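Local coordinates for nitrate transport protein (Xanthomonas axonopodis pv. citri, PDB 3KSX) that binds alkanesulfonates, here the sulfonate buffer MOPS, and probably delivers them in the periplasm to an ABC importer, at residues R49-R54 and G233-A238; A25-Q30 and Q53-T58; Q30-Y35 and K59-E64; L42-Q47 and K251-V256. All blocks are in the same frame, centred on the assembly; numbering follows the deposited sequence.

How the interactions relate
Interactions 1 to 4 illustrate how one beta-alpha-beta unit is held by contacts between its own strands and with later helices. Interaction 3 pairs its two parallel strands, and the backbone dominates there. Interactions 1 and 4 dock the crossover helices 50-54 and 40-48 on the later helices 225-244 and 246-257; they meet at Leu50 and Ala45. Interaction 2 ties the N-terminal segment to the turn leading into strand 59-65. All four are partly buried; interaction 2 lies farthest out, and interaction 4 has no exposed residue among those that touch. Chemistry follows place: interaction 4 meets through carbon alone, interaction 1 adds a polar bond at its margin, and interaction 2 relies on a salt bridge and a hydroxyl-carbonyl bond.

Interaction 1: R49-R54 and G233-A238; sequences RLLEQR and GTLNQA
Thr234 divides its two branches among three partners on helix 50-54: its methyl group faces Leu50 and Leu51, and its hydroxyl faces Arg54. This division follows from its first torsion (chi1 -61°), which sets OG1 beside the backbone N and leaves CG2 anti to that nitrogen. The methyl lodges between two leucines, CG2 lying 3.6 Å from CB of Leu50 and 3.8 Å from CD2 of Leu51. The Leu51 side chain crosses the threonine at a slant, and its CD2 also comes within 4.4 Å of CD2 of Leu235. One helical turn along, CD1 of Leu50 rests against CB of Ala238 at 3.7 Å. The two short helical segments run roughly antiparallel, at 139°, with their axes 10.2 Å apart.

Arg54 runs alongside Thr234 in the reverse sense. The arginine chain, bent at its second torsion, brings the guanidinium edge to the threonine, and NH1 donates to Thr234 OG1 almost in the guanidinium plane with an N-H...O angle of 156°. The modelled 2.5 Å between Arg54 NH1 and Thr234 OG1 is unusually short, and its exact value is doubtful. OG1 also makes a weak hydrogen bond to Gln230 O, one turn back. The chemistry thus implies an apolar seam finished at its margin by one arginine, whose aliphatic part spans the edge of the contact while its charged end takes a hydroxyl as acceptor.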
loop_
_atom_site.group_PDB
_atom_site.type_symbol
_atom_site.label_atom_id
_atom_site.label_comp_id
_atom_site.label_asym_id
_atom_site.label_seq_id
_atom_site.Cartn_x
_atom_site.Cartn_y
_atom_site.Cartn_z
ATOM N N ARG A 49 -9.990 -18.563 -2.685
ATOM C CA ARG A 49 -11.325 -18.433 -2.101
ATOM C C ARG A 49 -11.357 -18.668 -0.599
ATOM O O ARG A 49 -12.248 -19.317 -0.121
ATOM C CB ARG A 49 -12.328 -19.351 -2.847
ATOM C CG ARG A 49 -12.144 -19.313 -4.369
ATOM C CD ARG A 49 -13.305 -19.907 -5.125
ATOM N NE ARG A 49 -14.599 -19.267 -4.799
ATOM C CZ ARG A 49 -15.085 -18.137 -5.321
ATOM N NH1 ARG A 49 -14.407 -17.421 -6.211
ATOM N NH2 ARG A 49 -16.286 -17.743 -4.927
ATOM N N LEU A 50 -10.405 -18.094 0.134
ATOM C CA LEU A 50 -10.271 -18.326 1.597
ATOM C C LEU A 50 -11.455 -17.789 2.389
ATOM O O LEU A 50 -11.918 -18.409 3.370
ATOM C CB LEU A 50 -8.986 -17.681 2.132
ATOM C CG LEU A 50 -7.658 -18.192 1.493
ATOM C CD1 LEU A 50 -6.437 -17.643 2.220
ATOM C CD2 LEU A 50 -7.668 -19.727 1.584
ATOM N N LEU A 51 -11.928 -16.634 1.974
ATOM C CA LEU A 51 -13.003 -15.957 2.698
ATOM C C LEU A 51 -14.284 -16.717 2.411
ATOM O O LEU A 51 -15.079 -16.916 3.313
ATOM C CB LEU A 51 -13.133 -14.482 2.221
ATOM C CG LEU A 51 -11.989 -13.572 2.690
ATOM C CD1 LEU A 51 -12.288 -12.164 2.336
ATOM C CD2 LEU A 51 -11.731 -13.690 4.196
ATOM N N GLU A 52 -14.468 -17.108 1.150
ATOM C CA GLU A 52 -15.686 -17.818 0.722
ATOM C C GLU A 52 -15.758 -19.129 1.431
ATOM O O GLU A 52 -16.791 -19.465 1.997
ATOM C CB GLU A 52 -15.723 -18.036 -0.776
ATOM C CG GLU A 52 -15.805 -16.747 -1.567
ATOM C CD GLU A 52 -14.434 -16.081 -1.836
ATOM O OE1 GLU A 52 -13.406 -16.459 -1.240
ATOM O OE2 GLU A 52 -14.389 -15.170 -2.668
ATOM N N GLN A 53 -14.645 -19.820 1.530
ATOM C CA GLN A 53 -14.612 -21.035 2.329
ATOM C C GLN A 53 -14.962 -20.831 3.805
ATOM O O GLN A 53 -15.676 -21.643 4.397
ATOM C CB GLN A 53 -13.222 -21.651 2.284
ATOM C CG GLN A 53 -12.770 -22.064 0.912
ATOM C CD GLN A 53 -11.516 -22.877 1.038
ATOM O OE1 GLN A 53 -11.447 -23.741 1.904
ATOM N NE2 GLN A 53 -10.498 -22.560 0.252
ATOM N N ARG A 54 -14.488 -19.738 4.401
ATOM C CA ARG A 54 -14.742 -19.443 5.808
ATOM C C ARG A 54 -16.193 -18.937 6.115
ATOM O O ARG A 54 -16.772 -19.185 7.188
ATOM C CB ARG A 54 -13.690 -18.418 6.284
ATOM C CG ARG A 54 -13.822 -18.041 7.783
ATOM C CD ARG A 54 -12.630 -18.531 8.593
ATOM N NE ARG A 54 -12.713 -18.268 10.051
ATOM C CZ ARG A 54 -11.923 -17.414 10.741
ATOM N NH1 ARG A 54 -10.995 -16.680 10.116
ATOM N NH2 ARG A 54 -12.061 -17.277 12.076
ATOM N N GLY A 233 -8.334 -12.397 10.612
ATOM C CA GLY A 233 -7.735 -13.739 10.867
ATOM C C GLY A 233 -7.396 -14.551 9.638
ATOM O O GLY A 233 -6.352 -15.159 9.562
ATOM N N THR A 234 -8.305 -14.579 8.670
ATOM C CA THR A 234 -8.142 -15.366 7.467
ATOM C C THR A 234 -7.155 -14.676 6.531
ATOM O O THR A 234 -6.346 -15.330 5.850
ATOM C CB THR A 234 -9.549 -15.617 6.780
ATOM O OG1 THR A 234 -10.356 -16.334 7.689
ATOM C CG2 THR A 234 -9.461 -16.447 5.513
ATOM N N LEU A 235 -7.165 -13.352 6.515
ATOM C CA LEU A 235 -6.199 -12.669 5.678
ATOM C C LEU A 235 -4.779 -12.797 6.272
ATOM O O LEU A 235 -3.760 -12.742 5.538
ATOM C CB LEU A 235 -6.614 -11.204 5.487
ATOM C CG LEU A 235 -7.943 -10.984 4.768
ATOM C CD1 LEU A 235 -8.117 -9.537 4.541
ATOM C CD2 LEU A 235 -7.897 -11.729 3.408
ATOM N N ASN A 236 -4.710 -12.942 7.599
ATOM C CA ASN A 236 -3.433 -13.090 8.321
ATOM C C ASN A 236 -2.802 -14.400 7.871
ATOM O O ASN A 236 -1.576 -14.515 7.694
ATOM C CB ASN A 236 -3.665 -13.093 9.823
ATOM C CG ASN A 236 -2.455 -13.490 10.587
ATOM O OD1 ASN A 236 -2.089 -14.645 10.570
ATOM N ND2 ASN A 236 -1.788 -12.522 11.251
ATOM N N GLN A 237 -3.648 -15.401 7.684
ATOM C CA GLN A 237 -3.192 -16.685 7.189
ATOM C C GLN A 237 -2.734 -16.643 5.720
ATOM O O GLN A 237 -1.665 -17.210 5.377
ATOM C CB GLN A 237 -4.282 -17.747 7.374
ATOM C CG GLN A 237 -4.579 -18.102 8.846
ATOM C CD GLN A 237 -3.315 -18.385 9.662
ATOM O OE1 GLN A 237 -2.524 -19.293 9.322
ATOM N NE2 GLN A 237 -3.111 -17.607 10.747
ATOM N N ALA A 238 -3.493 -15.968 4.859
ATOM C CA ALA A 238 -3.126 -15.827 3.410
ATOM C C ALA A 238 -1.654 -15.369 3.213
ATOM O O ALA A 238 -0.913 -15.866 2.286
ATOM C CB ALA A 238 -4.067 -14.795 2.699
#

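Interaction 2: A25-Q30 and Q53-T58; sequences AAEPAQ and QRFPRT
Glu27 and Arg57 face each other across this contact as a salt bridge in which one carboxylate oxygen does most of the work. Arg57 NH2 donates to Glu27 OE1 over 2.7 Å, and Arg57 NE adds a weak bond to the same oxygen at 3.2 Å. Neither bond is straight, the N-H...O angle from NH2 being 130°, and the guanidinium approaches OE1 from above the carboxylate plane. The planes of the two groups are 29° apart, a mutual tilt rather than a coplanar two-pronged pairing. The second carboxylate oxygen, OE2, lies at the edge of the Phe55 ring, 3.7 Å from CD1, where the positively polarised ring hydrogens probably suit it.

Close by, the hydroxyl of Thr58 satisfies a backbone acceptor: OG1 donates to Pro28 O over 2.8 Å, in the carbonyl plane. The threonine methyl lies against the backbone, CG2 being 3.9 Å from C of Gln30, with the Pro28 ring a little farther off. The Thr58 amide is used internally, its N bonding to Phe55 O at 3.0 Å and closing the type I turn from Phe55 to Thr58.

Helix 50-54 ends just before this turn, and strands 30-36 and 59-65 begin just after the two joined loops; the backbone bond between Ala29 and Lys59 starts their pairing. Helix 225-244 supplies Phe227, which packs on Pro28 and meets Phe55 edge-to-face.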
loop_
_atom_site.group_PDB
_atom_site.type_symbol
_atom_site.label_atom_id
_atom_site.label_comp_id
_atom_site.label_asym_id
_atom_site.label_seq_id
_atom_site.Cartn_x
_atom_site.Cartn_y
_atom_site.Cartn_z
ATOM N N ALA A 25 -25.105 -14.167 17.104
ATOM C CA ALA A 25 -26.061 -13.736 16.040
ATOM C C ALA A 25 -25.646 -14.111 14.583
ATOM O O ALA A 25 -24.962 -15.133 14.338
ATOM C CB ALA A 25 -26.403 -12.204 16.192
ATOM N N ALA A 26 -26.103 -13.281 13.638
ATOM C CA ALA A 26 -25.827 -13.391 12.197
ATOM C C ALA A 26 -24.349 -13.079 11.797
ATOM O O ALA A 26 -23.487 -12.804 12.657
ATOM C CB ALA A 26 -26.819 -12.480 11.429
ATOM N N GLU A 27 -24.076 -13.204 10.492
ATOM C CA GLU A 27 -22.890 -12.664 9.818
ATOM C C GLU A 27 -23.479 -11.837 8.676
ATOM O O GLU A 27 -24.652 -11.990 8.343
ATOM C CB GLU A 27 -22.015 -13.781 9.246
ATOM C CG GLU A 27 -21.882 -14.981 10.155
ATOM C CD GLU A 27 -20.909 -16.007 9.615
ATOM O OE1 GLU A 27 -21.212 -16.630 8.574
ATOM O OE2 GLU A 27 -19.849 -16.191 10.246
ATOM N N PRO A 28 -22.702 -10.935 8.080
ATOM C CA PRO A 28 -23.365 -10.060 7.118
ATOM C C PRO A 28 -23.813 -10.753 5.844
ATOM O O PRO A 28 -23.316 -11.834 5.515
ATOM C CB PRO A 28 -22.294 -9.027 6.798
ATOM C CG PRO A 28 -21.051 -9.731 7.139
ATOM C CD PRO A 28 -21.315 -10.530 8.309
ATOM N N ALA A 29 -24.748 -10.112 5.135
ATOM C CA ALA A 29 -25.226 -10.613 3.849
ATOM C C ALA A 29 -24.094 -10.542 2.810
ATOM O O ALA A 29 -23.977 -11.420 1.937
ATOM C CB ALA A 29 -26.379 -9.783 3.364
ATOM N N GLN A 30 -23.248 -9.512 2.922
ATOM C CA GLN A 30 -22.285 -9.252 1.870
ATOM C C GLN A 30 -21.010 -8.592 2.468
ATOM O O GLN A 30 -21.085 -7.857 3.473
ATOM C CB GLN A 30 -22.902 -8.324 0.806
ATOM C CG GLN A 30 -22.004 -8.292 -0.443
ATOM C CD GLN A 30 -22.503 -7.398 -1.592
ATOM O OE1 GLN A 30 -23.250 -6.436 -1.383
ATOM N NE2 GLN A 30 -22.042 -7.702 -2.806
ATOM N N GLN A 53 -14.645 -19.820 1.530
ATOM C CA GLN A 53 -14.612 -21.035 2.329
ATOM C C GLN A 53 -14.962 -20.831 3.805
ATOM O O GLN A 53 -15.676 -21.643 4.397
ATOM C CB GLN A 53 -13.222 -21.651 2.284
ATOM C CG GLN A 53 -12.770 -22.064 0.912
ATOM C CD GLN A 53 -11.516 -22.877 1.038
ATOM O OE1 GLN A 53 -11.447 -23.741 1.904
ATOM N NE2 GLN A 53 -10.498 -22.560 0.252
ATOM N N ARG A 54 -14.488 -19.738 4.401
ATOM C CA ARG A 54 -14.742 -19.443 5.808
ATOM C C ARG A 54 -16.193 -18.937 6.115
ATOM O O ARG A 54 -16.772 -19.185 7.188
ATOM C CB ARG A 54 -13.690 -18.418 6.284
ATOM C CG ARG A 54 -13.822 -18.041 7.783
ATOM C CD ARG A 54 -12.630 -18.531 8.593
ATOM N NE ARG A 54 -12.713 -18.268 10.051
ATOM C CZ ARG A 54 -11.923 -17.414 10.741
ATOM N NH1 ARG A 54 -10.995 -16.680 10.116
ATOM N NH2 ARG A 54 -12.061 -17.277 12.076
ATOM N N PHE A 55 -16.789 -18.243 5.179
ATOM C CA PHE A 55 -18.022 -17.541 5.451
ATOM C C PHE A 55 -19.043 -17.866 4.352
ATOM O O PHE A 55 -19.371 -17.021 3.528
ATOM C CB PHE A 55 -17.718 -16.050 5.461
ATOM C CG PHE A 55 -16.704 -15.642 6.513
ATOM C CD1 PHE A 55 -17.049 -15.651 7.880
ATOM C CD2 PHE A 55 -15.427 -15.205 6.125
ATOM C CE1 PHE A 55 -16.121 -15.240 8.830
ATOM C CE2 PHE A 55 -14.510 -14.823 7.049
ATOM C CZ PHE A 55 -14.863 -14.828 8.412
ATOM N N PRO A 56 -19.569 -19.102 4.357
ATOM C CA PRO A 56 -20.433 -19.622 3.324
ATOM C C PRO A 56 -21.762 -18.856 3.172
ATOM O O PRO A 56 -22.355 -18.863 2.100
ATOM C CB PRO A 56 -20.681 -21.059 3.790
ATOM C CG PRO A 56 -20.434 -21.056 5.273
ATOM C CD PRO A 56 -19.307 -20.099 5.416
ATOM N N ARG A 57 -22.209 -18.208 4.244
ATOM C CA ARG A 57 -23.436 -17.419 4.234
ATOM C C ARG A 57 -23.248 -15.917 3.858
ATOM O O ARG A 57 -24.181 -15.117 3.936
ATOM C CB ARG A 57 -24.083 -17.563 5.596
ATOM C CG ARG A 57 -24.565 -19.000 5.913
ATOM C CD ARG A 57 -24.758 -19.159 7.420
ATOM N NE ARG A 57 -23.535 -18.837 8.203
ATOM C CZ ARG A 57 -22.512 -19.688 8.449
ATOM N NH1 ARG A 57 -22.520 -20.936 7.979
ATOM N NH2 ARG A 57 -21.446 -19.299 9.159
ATOM N N THR A 58 -22.033 -15.553 3.448
ATOM C CA THR A 58 -21.699 -14.181 3.098
ATOM C C THR A 58 -21.233 -14.123 1.638
ATOM O O THR A 58 -20.373 -14.895 1.201
ATOM C CB THR A 58 -20.632 -13.638 4.073
ATOM O OG1 THR A 58 -21.150 -13.680 5.404
ATOM C CG2 THR A 58 -20.320 -12.174 3.767
#

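Interaction 3: Q30-Y35 and K59-E64; sequences QLRIGY and KITWVE
Strands 30-35 and 59-64 run parallel in one-to-one register, their axes 4.7 Å apart, joined by five backbone hydrogen bonds from Leu31 N to Lys59 O through to Tyr35 N to Val63 O. They are the two strands of a beta-alpha-beta crossover at one border of a five-stranded sheet whose 2-1-3-5-4 order is that of type II periplasmic-binding proteins.

One face carries Gln30, Arg32, Lys59 and Thr61, with Val63 among them. Gln30, extended alongside Lys59, reaches diagonally to give its NE2 hydrogen to Thr61 OG1 at 3.2 Å. The Arg32 guanidinium lays a face over Val63 CG2, 3.6 Å from NH2, while its NE is bonded to Ser79 O.

The other face, packed under helices 40-48, 50-54 and 225-244, brings Tyr35 and Ile33 against Trp62. Tyr35 takes the crowded rotamer (chi1 80°), with CG between the backbone N and carbonyl carbon, which brings its ring across the neighbouring strand. The indole edge points at the tyrosine face in an offset edge-to-face pair, centroids 5.6 Å apart and planes at 90°. Over the indole face sits Ile33, its CG2 4.0 Å from the centroid of the Trp62 six-membered ring and 15° off the ring normal.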
loop_
_atom_site.group_PDB
_atom_site.type_symbol
_atom_site.label_atom_id
_atom_site.label_comp_id
_atom_site.label_asym_id
_atom_site.label_seq_id
_atom_site.Cartn_x
_atom_site.Cartn_y
_atom_site.Cartn_z
ATOM N N GLN A 30 -23.248 -9.512 2.922
ATOM C CA GLN A 30 -22.285 -9.252 1.870
ATOM C C GLN A 30 -21.010 -8.592 2.468
ATOM O O GLN A 30 -21.085 -7.857 3.473
ATOM C CB GLN A 30 -22.902 -8.324 0.806
ATOM C CG GLN A 30 -22.004 -8.292 -0.443
ATOM C CD GLN A 30 -22.503 -7.398 -1.592
ATOM O OE1 GLN A 30 -23.250 -6.436 -1.383
ATOM N NE2 GLN A 30 -22.042 -7.702 -2.806
ATOM N N LEU A 31 -19.862 -8.867 1.847
ATOM C CA LEU A 31 -18.617 -8.166 2.166
ATOM C C LEU A 31 -18.046 -7.746 0.828
ATOM O O LEU A 31 -17.597 -8.613 0.058
ATOM C CB LEU A 31 -17.639 -9.108 2.872
ATOM C CG LEU A 31 -16.187 -8.553 2.954
ATOM C CD1 LEU A 31 -16.134 -7.167 3.651
ATOM C CD2 LEU A 31 -15.310 -9.542 3.643
ATOM N N ARG A 32 -18.075 -6.445 0.523
ATOM C CA ARG A 32 -17.463 -5.932 -0.677
ATOM C C ARG A 32 -16.115 -5.393 -0.205
ATOM O O ARG A 32 -16.098 -4.411 0.565
ATOM C CB ARG A 32 -18.290 -4.768 -1.281
ATOM C CG ARG A 32 -19.594 -5.239 -1.984
ATOM C CD ARG A 32 -20.393 -4.153 -2.787
ATOM N NE ARG A 32 -19.544 -3.316 -3.595
ATOM C CZ ARG A 32 -19.180 -3.444 -4.881
ATOM N NH1 ARG A 32 -19.560 -4.432 -5.645
ATOM N NH2 ARG A 32 -18.390 -2.494 -5.425
ATOM N N ILE A 33 -15.041 -6.140 -0.530
ATOM C CA ILE A 33 -13.694 -5.861 0.011
ATOM C C ILE A 33 -12.751 -5.350 -1.087
ATOM O O ILE A 33 -12.679 -5.907 -2.185
ATOM C CB ILE A 33 -13.174 -7.067 0.802
ATOM C CG1 ILE A 33 -11.721 -6.958 1.156
ATOM C CG2 ILE A 33 -13.421 -8.388 0.022
ATOM C CD1 ILE A 33 -11.217 -8.084 2.082
ATOM N N GLY A 34 -12.096 -4.223 -0.850
ATOM C CA GLY A 34 -11.180 -3.727 -1.824
ATOM C C GLY A 34 -9.758 -4.240 -1.649
ATOM O O GLY A 34 -9.285 -4.478 -0.537
ATOM N N TYR A 35 -9.075 -4.377 -2.784
ATOM C CA TYR A 35 -7.714 -4.833 -2.769
ATOM C C TYR A 35 -6.942 -4.230 -3.942
ATOM O O TYR A 35 -7.548 -3.607 -4.794
ATOM C CB TYR A 35 -7.685 -6.377 -2.787
ATOM C CG TYR A 35 -7.893 -6.952 -4.163
ATOM C CD1 TYR A 35 -9.146 -6.923 -4.791
ATOM C CD2 TYR A 35 -6.814 -7.485 -4.883
ATOM C CE1 TYR A 35 -9.326 -7.494 -6.090
ATOM C CE2 TYR A 35 -6.986 -8.032 -6.163
ATOM C CZ TYR A 35 -8.216 -8.016 -6.751
ATOM O OH TYR A 35 -8.313 -8.520 -8.024
ATOM N N LYS A 59 -21.829 -13.241 0.854
ATOM C CA LYS A 59 -21.419 -13.065 -0.536
ATOM C C LYS A 59 -20.145 -12.218 -0.449
ATOM O O LYS A 59 -20.205 -11.089 0.068
ATOM C CB LYS A 59 -22.501 -12.265 -1.297
ATOM C CG LYS A 59 -22.231 -12.035 -2.784
ATOM C CD LYS A 59 -23.165 -10.910 -3.368
ATOM C CE LYS A 59 -23.188 -10.806 -4.885
ATOM N NZ LYS A 59 -22.253 -9.754 -5.533
ATOM N N ILE A 60 -19.035 -12.753 -0.938
ATOM C CA ILE A 60 -17.769 -12.018 -0.919
ATOM C C ILE A 60 -17.539 -11.512 -2.291
ATOM O O ILE A 60 -17.531 -12.291 -3.252
ATOM C CB ILE A 60 -16.586 -12.958 -0.601
ATOM C CG1 ILE A 60 -16.838 -13.807 0.668
ATOM C CG2 ILE A 60 -15.273 -12.187 -0.453
ATOM C CD1 ILE A 60 -16.856 -13.124 1.950
ATOM N N THR A 61 -17.327 -10.203 -2.399
ATOM C CA THR A 61 -17.053 -9.566 -3.648
ATOM C C THR A 61 -15.727 -8.734 -3.543
ATOM O O THR A 61 -15.675 -7.673 -2.850
ATOM C CB THR A 61 -18.161 -8.575 -3.962
ATOM O OG1 THR A 61 -19.433 -9.245 -3.961
ATOM C CG2 THR A 61 -17.931 -7.934 -5.323
ATOM N N TRP A 62 -14.706 -9.197 -4.272
ATOM C CA TRP A 62 -13.405 -8.501 -4.299
ATOM C C TRP A 62 -13.451 -7.453 -5.367
ATOM O O TRP A 62 -13.895 -7.716 -6.481
ATOM C CB TRP A 62 -12.302 -9.491 -4.651
ATOM C CG TRP A 62 -11.984 -10.462 -3.601
ATOM C CD1 TRP A 62 -12.581 -11.693 -3.428
ATOM C CD2 TRP A 62 -11.075 -10.307 -2.494
ATOM N NE1 TRP A 62 -12.046 -12.323 -2.329
ATOM C CE2 TRP A 62 -11.131 -11.499 -1.737
ATOM C CE3 TRP A 62 -10.157 -9.322 -2.115
ATOM C CZ2 TRP A 62 -10.344 -11.708 -0.595
ATOM C CZ3 TRP A 62 -9.386 -9.513 -0.995
ATOM C CH2 TRP A 62 -9.487 -10.719 -0.228
ATOM N N VAL A 63 -12.937 -6.272 -5.079
ATOM C CA VAL A 63 -12.996 -5.166 -6.016
ATOM C C VAL A 63 -11.572 -4.598 -6.088
ATOM O O VAL A 63 -11.043 -4.111 -5.101
ATOM C CB VAL A 63 -14.007 -4.053 -5.544
ATOM C CG1 VAL A 63 -13.937 -2.824 -6.457
ATOM C CG2 VAL A 63 -15.462 -4.583 -5.360
ATOM N N GLU A 64 -10.949 -4.632 -7.276
ATOM C CA GLU A 64 -9.613 -4.128 -7.444
ATOM C C GLU A 64 -9.489 -2.602 -7.638
ATOM O O GLU A 64 -10.336 -2.019 -8.332
ATOM C CB GLU A 64 -9.062 -4.834 -8.709
ATOM C CG GLU A 64 -7.687 -4.370 -9.057
ATOM C CD GLU A 64 -7.363 -4.539 -10.522
ATOM O OE1 GLU A 64 -7.310 -5.724 -10.965
ATOM O OE2 GLU A 64 -7.166 -3.464 -11.202
#

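Interaction 4: L42-Q47 and K251-V256; sequences LVLAKQ and KTLAQV
Near-orthogonal helix packing joins helix 40-48, the first crossover helix of the N-terminal beta-alpha-beta unit, to helix 246-257 from much later in the chain. The axes of the two short segments stand 87° apart in direction and approach to 10.4 Å, with Val43 and Leu253 closest by their CA atoms. Val43 lies at the centre. With CG1 anti to the backbone N (chi1 175°), that methyl points to the other helix and touches Leu253 CD2 at 3.7 Å and Val256 CG1 at 3.8 Å. The two valines pass each other head to tail, whereas Leu44 and Leu253 meet at about a right angle, CG of Leu44 lying 4.0 Å from CD2 of Leu253.

Two partly polar residues contribute carbon here. Thr252 directs CG2 to Leu44 CD2, 3.7 Å away, while its hydroxyl turns back to Gly248 O in its own helix, so the polar group is satisfied without entering the interface. Gln47 holds CG anti to its carbonyl carbon (chi1 -49°), and this aliphatic CG rests 3.7 Å from Val256 CG2.

No hydrogen bond spans the contact; shape and apolar surface do the joining. Leu241 and Leu242 of helix 225-244 continue this apolar surface beside Leu44 and Leu253. Such steep crossing, with branched aliphatic residues meeting at the centre, exemplifies orthogonal alpha-helix packing, here joining an early crossover helix to a late helix of a type II periplasmic-binding fold.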
loop_
_atom_site.group_PDB
_atom_site.type_symbol
_atom_site.label_atom_id
_atom_site.label_comp_id
_atom_site.label_asym_id
_atom_site.label_seq_id
_atom_site.Cartn_x
_atom_site.Cartn_y
_atom_site.Cartn_z
ATOM N N LEU A 42 -3.351 -10.843 -0.937
ATOM C CA LEU A 42 -4.799 -10.679 -1.146
ATOM C C LEU A 42 -5.206 -11.313 -2.437
ATOM O O LEU A 42 -6.318 -11.862 -2.556
ATOM C CB LEU A 42 -5.187 -9.205 -1.129
ATOM C CG LEU A 42 -4.818 -8.475 0.179
ATOM C CD1 LEU A 42 -5.462 -7.135 0.232
ATOM C CD2 LEU A 42 -5.235 -9.304 1.370
ATOM N N VAL A 43 -4.332 -11.184 -3.442
ATOM C CA VAL A 43 -4.472 -11.934 -4.703
ATOM C C VAL A 43 -4.593 -13.436 -4.407
ATOM O O VAL A 43 -5.504 -14.100 -4.956
ATOM C CB VAL A 43 -3.321 -11.598 -5.790
ATOM C CG1 VAL A 43 -3.436 -12.480 -7.019
ATOM C CG2 VAL A 43 -3.352 -10.100 -6.213
ATOM N N LEU A 44 -3.727 -13.983 -3.537
ATOM C CA LEU A 44 -3.852 -15.402 -3.184
ATOM C C LEU A 44 -5.129 -15.702 -2.434
ATOM O O LEU A 44 -5.780 -16.694 -2.740
ATOM C CB LEU A 44 -2.660 -15.933 -2.400
ATOM C CG LEU A 44 -1.470 -16.062 -3.338
ATOM C CD1 LEU A 44 -0.323 -16.451 -2.512
ATOM C CD2 LEU A 44 -1.691 -17.039 -4.529
ATOM N N ALA A 45 -5.466 -14.876 -1.448
ATOM C CA ALA A 45 -6.753 -15.032 -0.769
ATOM C C ALA A 45 -7.911 -15.045 -1.747
ATOM O O ALA A 45 -8.771 -15.892 -1.654
ATOM C CB ALA A 45 -6.951 -13.984 0.350
ATOM N N LYS A 46 -7.927 -14.104 -2.678
ATOM C CA LYS A 46 -8.934 -14.056 -3.718
ATOM C C LYS A 46 -8.941 -15.377 -4.521
ATOM O O LYS A 46 -9.979 -16.037 -4.615
ATOM C CB LYS A 46 -8.762 -12.809 -4.602
ATOM C CG LYS A 46 -9.826 -12.640 -5.672
ATOM C CD LYS A 46 -9.707 -11.290 -6.405
ATOM C CE LYS A 46 -10.701 -11.259 -7.572
ATOM N NZ LYS A 46 -10.775 -12.552 -8.324
ATOM N N GLN A 47 -7.800 -15.801 -5.050
ATOM C CA GLN A 47 -7.828 -16.910 -5.968
ATOM C C GLN A 47 -8.099 -18.224 -5.251
ATOM O O GLN A 47 -8.762 -19.118 -5.837
ATOM C CB GLN A 47 -6.566 -17.011 -6.841
ATOM C CG GLN A 47 -6.110 -15.727 -7.555
ATOM C CD GLN A 47 -7.245 -14.872 -8.162
ATOM O OE1 GLN A 47 -8.156 -15.388 -8.822
ATOM N NE2 GLN A 47 -7.176 -13.543 -7.935
ATOM N N LYS A 251 3.842 -19.470 -9.060
ATOM C CA LYS A 251 3.235 -19.800 -10.356
ATOM C C LYS A 251 1.852 -19.200 -10.449
ATOM O O LYS A 251 1.484 -18.734 -11.521
ATOM C CB LYS A 251 3.247 -21.304 -10.704
ATOM C CG LYS A 251 2.288 -22.158 -9.879
ATOM C CD LYS A 251 0.922 -22.449 -10.570
ATOM C CE LYS A 251 -0.179 -22.882 -9.524
ATOM N NZ LYS A 251 0.259 -23.633 -8.255
ATOM N N THR A 252 1.105 -19.162 -9.334
ATOM C CA THR A 252 -0.259 -18.582 -9.309
ATOM C C THR A 252 -0.265 -17.101 -9.537
ATOM O O THR A 252 -1.029 -16.625 -10.366
ATOM C CB THR A 252 -1.036 -18.890 -7.993
ATOM O OG1 THR A 252 -1.149 -20.314 -7.839
ATOM C CG2 THR A 252 -2.428 -18.223 -7.991
ATOM N N LEU A 253 0.565 -16.382 -8.770
ATOM C CA LEU A 253 0.799 -14.957 -8.958
ATOM C C LEU A 253 1.292 -14.610 -10.369
ATOM O O LEU A 253 0.845 -13.609 -10.934
ATOM C CB LEU A 253 1.755 -14.410 -7.887
ATOM C CG LEU A 253 1.217 -14.578 -6.455
ATOM C CD1 LEU A 253 2.306 -14.380 -5.373
ATOM C CD2 LEU A 253 -0.010 -13.653 -6.244
ATOM N N ALA A 254 2.215 -15.419 -10.908
ATOM C CA ALA A 254 2.681 -15.253 -12.267
ATOM C C ALA A 254 1.454 -15.368 -13.211
ATOM O O ALA A 254 1.194 -14.481 -14.038
ATOM C CB ALA A 254 3.762 -16.320 -12.590
ATOM N N GLN A 255 0.674 -16.431 -13.006
ATOM C CA GLN A 255 -0.484 -16.762 -13.832
ATOM C C GLN A 255 -1.458 -15.621 -13.859
ATOM O O GLN A 255 -1.921 -15.216 -14.930
ATOM C CB GLN A 255 -1.175 -17.976 -13.254
ATOM C CG GLN A 255 -1.935 -18.783 -14.255
ATOM C CD GLN A 255 -1.992 -20.246 -13.838
ATOM O OE1 GLN A 255 -0.941 -20.904 -13.698
ATOM N NE2 GLN A 255 -3.218 -20.766 -13.619
ATOM N N VAL A 256 -1.770 -15.110 -12.670
ATOM C CA VAL A 256 -2.769 -14.067 -12.496
ATOM C C VAL A 256 -2.279 -12.716 -12.999
ATOM O O VAL A 256 -2.933 -12.075 -13.807
ATOM C CB VAL A 256 -3.212 -13.969 -11.015
ATOM C CG1 VAL A 256 -3.956 -12.689 -10.763
ATOM C CG2 VAL A 256 -4.053 -15.207 -10.633
#